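Local coordinates for protein transcriptional regulator, LysR family (Vibrio cholerae, PDB 3SZP) that probably binds specific promoter DNA through a winged helix-turn-helix and activates virulence genes as a LysR-type transcriptional regulator, at residues G158-I163 with N260-Y265. Sequence-based numbering, arbitrary orientation.
Sequences GEVKDI and NPRDIY
Arg262 reaches along its own face of the sheet to clasp Asp162 side-on, two nitrogens against two carboxylate oxygens. Its NE meets OD2 of Asp162 at 2.6 Å on the syn lone pair, while Arg262 NH2 lies 2.7 Å from Asp162 OD1 in an almost straight bond (176°). Carboxylate and guanidinium are nearly coplanar, 28° apart. A bend at chi3 (-67°), after an extended chi2, turns the guanidinium so that its NE/NH2 edge faces the carboxylate. One guanidinium face is covered near its rim by Val160, whose CG2 stands 3.6 Å from Arg262 NH2.

The backbones beneath are antiparallel: Val160 and Arg262 form a hydrogen-bonded pair, with Val160 N 2.9 Å from Arg262 O and Arg262 N 3.1 Å from Val160 O. On the same face, Ile264 lays CD1 over the chain of 158-159, 3.4 Å from Glu159 N, and against Val160 CG1 at 3.8 Å; Met105 of helix 102-116 touches both side chains. Glu159 and Asp263 project from the other face, side by side, their OE1 and OD1 only 3.4 Å apart. Lys156 forms salt bridges with both, which would offset the repulsion.

The pairing joins strands 153-166 and 262-268 within the LysR substrate-binding domain, consistent with the crossover strands that link the two lobes of this periplasmic-binding-protein-like domain. Beyond the last backbone pair, one water bridges Asp162 OD2 and Asn260 O. The two-point ion pair thus continues the strand pairing through side chains and water, and two bonds, one to each oxygen, would hold the Asp162 carboxylate against rotation.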
loop_
_atom_site.group_PDB
_atom_site.type_symbol
_atom_site.label_atom_id
_atom_site.label_comp_id
_atom_site.label_asym_id
_atom_site.label_seq_id
_atom_site.Cartn_x
_atom_site.Cartn_y
_atom_site.Cartn_z
ATOM N N GLY A 158 13.822 37.499 -20.971
ATOM C CA GLY A 158 14.819 36.811 -21.764
ATOM C C GLY A 158 14.227 35.799 -22.713
ATOM O O GLY A 158 13.017 35.668 -22.825
ATOM N N GLU A 159 15.090 35.087 -23.417
ATOM C CA GLU A 159 14.633 33.975 -24.215
ATOM C C GLU A 159 15.788 33.031 -24.462
ATOM O O GLU A 159 16.948 33.410 -24.318
ATOM C CB GLU A 159 13.990 34.438 -25.526
ATOM C CG GLU A 159 14.936 34.998 -26.552
ATOM C CD GLU A 159 14.225 35.313 -27.859
ATOM O OE1 GLU A 159 13.013 35.624 -27.829
ATOM O OE2 GLU A 159 14.863 35.241 -28.929
ATOM N N VAL A 160 15.466 31.791 -24.804
ATOM C CA VAL A 160 16.499 30.805 -25.070
ATOM C C VAL A 160 16.299 30.233 -26.444
ATOM O O VAL A 160 15.174 30.100 -26.922
ATOM C CB VAL A 160 16.545 29.664 -24.001
ATOM C CG1 VAL A 160 16.965 30.215 -22.651
ATOM C CG2 VAL A 160 15.200 28.942 -23.901
ATOM N N LYS A 161 17.415 29.927 -27.088
ATOM C CA LYS A 161 17.430 29.261 -28.373
ATOM C C LYS A 161 17.930 27.851 -28.119
ATOM O O LYS A 161 19.034 27.656 -27.604
ATOM C CB LYS A 161 18.359 30.006 -29.341
ATOM C CG LYS A 161 18.635 29.263 -30.643
ATOM C CD LYS A 161 19.101 30.205 -31.760
ATOM C CE LYS A 161 20.623 30.338 -31.832
ATOM N NZ LYS A 161 21.271 29.118 -32.408
ATOM N N ASP A 162 17.111 26.866 -28.467
ATOM C CA ASP A 162 17.472 25.474 -28.264
ATOM C C ASP A 162 18.158 24.961 -29.508
ATOM O O ASP A 162 17.655 25.131 -30.619
ATOM C CB ASP A 162 16.221 24.633 -27.975
ATOM C CG ASP A 162 15.489 25.091 -26.723
ATOM O OD1 ASP A 162 16.150 25.394 -25.704
ATOM O OD2 ASP A 162 14.253 25.175 -26.770
ATOM N N ILE A 163 19.312 24.336 -29.328
ATOM C CA ILE A 163 20.075 23.855 -30.475
ATOM C C ILE A 163 20.516 22.394 -30.306
ATOM O O ILE A 163 20.558 21.883 -29.194
ATOM C CB ILE A 163 21.303 24.748 -30.735
ATOM C CG1 ILE A 163 22.309 24.603 -29.602
ATOM C CG2 ILE A 163 20.884 26.228 -30.880
ATOM C CD1 ILE A 163 23.720 25.134 -29.971
ATOM N N ASN A 260 11.523 26.316 -31.860
ATOM C CA ASN A 260 10.835 27.524 -31.439
ATOM C C ASN A 260 11.574 28.187 -30.271
ATOM O O ASN A 260 11.877 27.533 -29.276
ATOM C CB ASN A 260 9.397 27.172 -31.040
ATOM C CG ASN A 260 8.468 28.361 -31.093
ATOM O OD1 ASN A 260 8.647 29.266 -31.909
ATOM N ND2 ASN A 260 7.465 28.375 -30.210
ATOM N N PRO A 261 11.881 29.490 -30.389
ATOM C CA PRO A 261 12.490 30.198 -29.255
ATOM C C PRO A 261 11.533 30.188 -28.076
ATOM O O PRO A 261 10.325 30.211 -28.277
ATOM C CB PRO A 261 12.662 31.627 -29.776
ATOM C CG PRO A 261 12.610 31.516 -31.263
ATOM C CD PRO A 261 11.687 30.371 -31.557
ATOM N N ARG A 262 12.057 30.121 -26.862
ATOM C CA ARG A 262 11.211 30.071 -25.682
ATOM C C ARG A 262 11.486 31.286 -24.779
ATOM O O ARG A 262 12.637 31.604 -24.461
ATOM C CB ARG A 262 11.394 28.741 -24.932
ATOM C CG ARG A 262 10.984 27.502 -25.756
ATOM C CD ARG A 262 11.249 26.188 -25.006
ATOM N NE ARG A 262 12.675 25.919 -24.804
ATOM C CZ ARG A 262 13.226 25.637 -23.622
ATOM N NH1 ARG A 262 12.479 25.584 -22.527
ATOM N NH2 ARG A 262 14.520 25.393 -23.535
ATOM N N ASP A 263 10.414 31.967 -24.390
ATOM C CA ASP A 263 10.521 33.196 -23.630
ATOM C C ASP A 263 10.613 32.937 -22.140
ATOM O O ASP A 263 10.003 31.999 -21.609
ATOM C CB ASP A 263 9.317 34.084 -23.907
ATOM C CG ASP A 263 9.223 34.495 -25.352
ATOM O OD1 ASP A 263 10.281 34.759 -25.966
ATOM O OD2 ASP A 263 8.086 34.543 -25.876
ATOM N N ILE A 264 11.372 33.788 -21.469
ATOM C CA ILE A 264 11.460 33.768 -20.020
ATOM C C ILE A 264 10.712 34.959 -19.445
ATOM O O ILE A 264 11.020 36.102 -19.779
ATOM C CB ILE A 264 12.919 33.805 -19.576
ATOM C CG1 ILE A 264 13.644 32.585 -20.145
ATOM C CG2 ILE A 264 13.004 33.814 -18.047
ATOM C CD1 ILE A 264 14.944 32.913 -20.796
ATOM N N TYR A 265 9.717 34.685 -18.608
ATOM C CA TYR A 265 8.915 35.730 -18.002
ATOM C C TYR A 265 9.116 35.833 -16.495
ATOM O O TYR A 265 9.366 34.828 -15.818
ATOM C CB TYR A 265 7.423 35.491 -18.250
ATOM C CG TYR A 265 6.973 35.652 -19.679
ATOM C CD1 TYR A 265 6.637 36.898 -20.189
ATOM C CD2 TYR A 265 6.869 34.552 -20.514
ATOM C CE1 TYR A 265 6.213 37.041 -21.500
ATOM C CE2 TYR A 265 6.457 34.684 -21.832
ATOM C CZ TYR A 265 6.132 35.926 -22.314
ATOM O OH TYR A 265 5.704 36.039 -23.608
HETATM O O HOH W 1 12.406 24.908 -28.678
HETATM O O HOH W 2 14.672 27.560 -29.727
#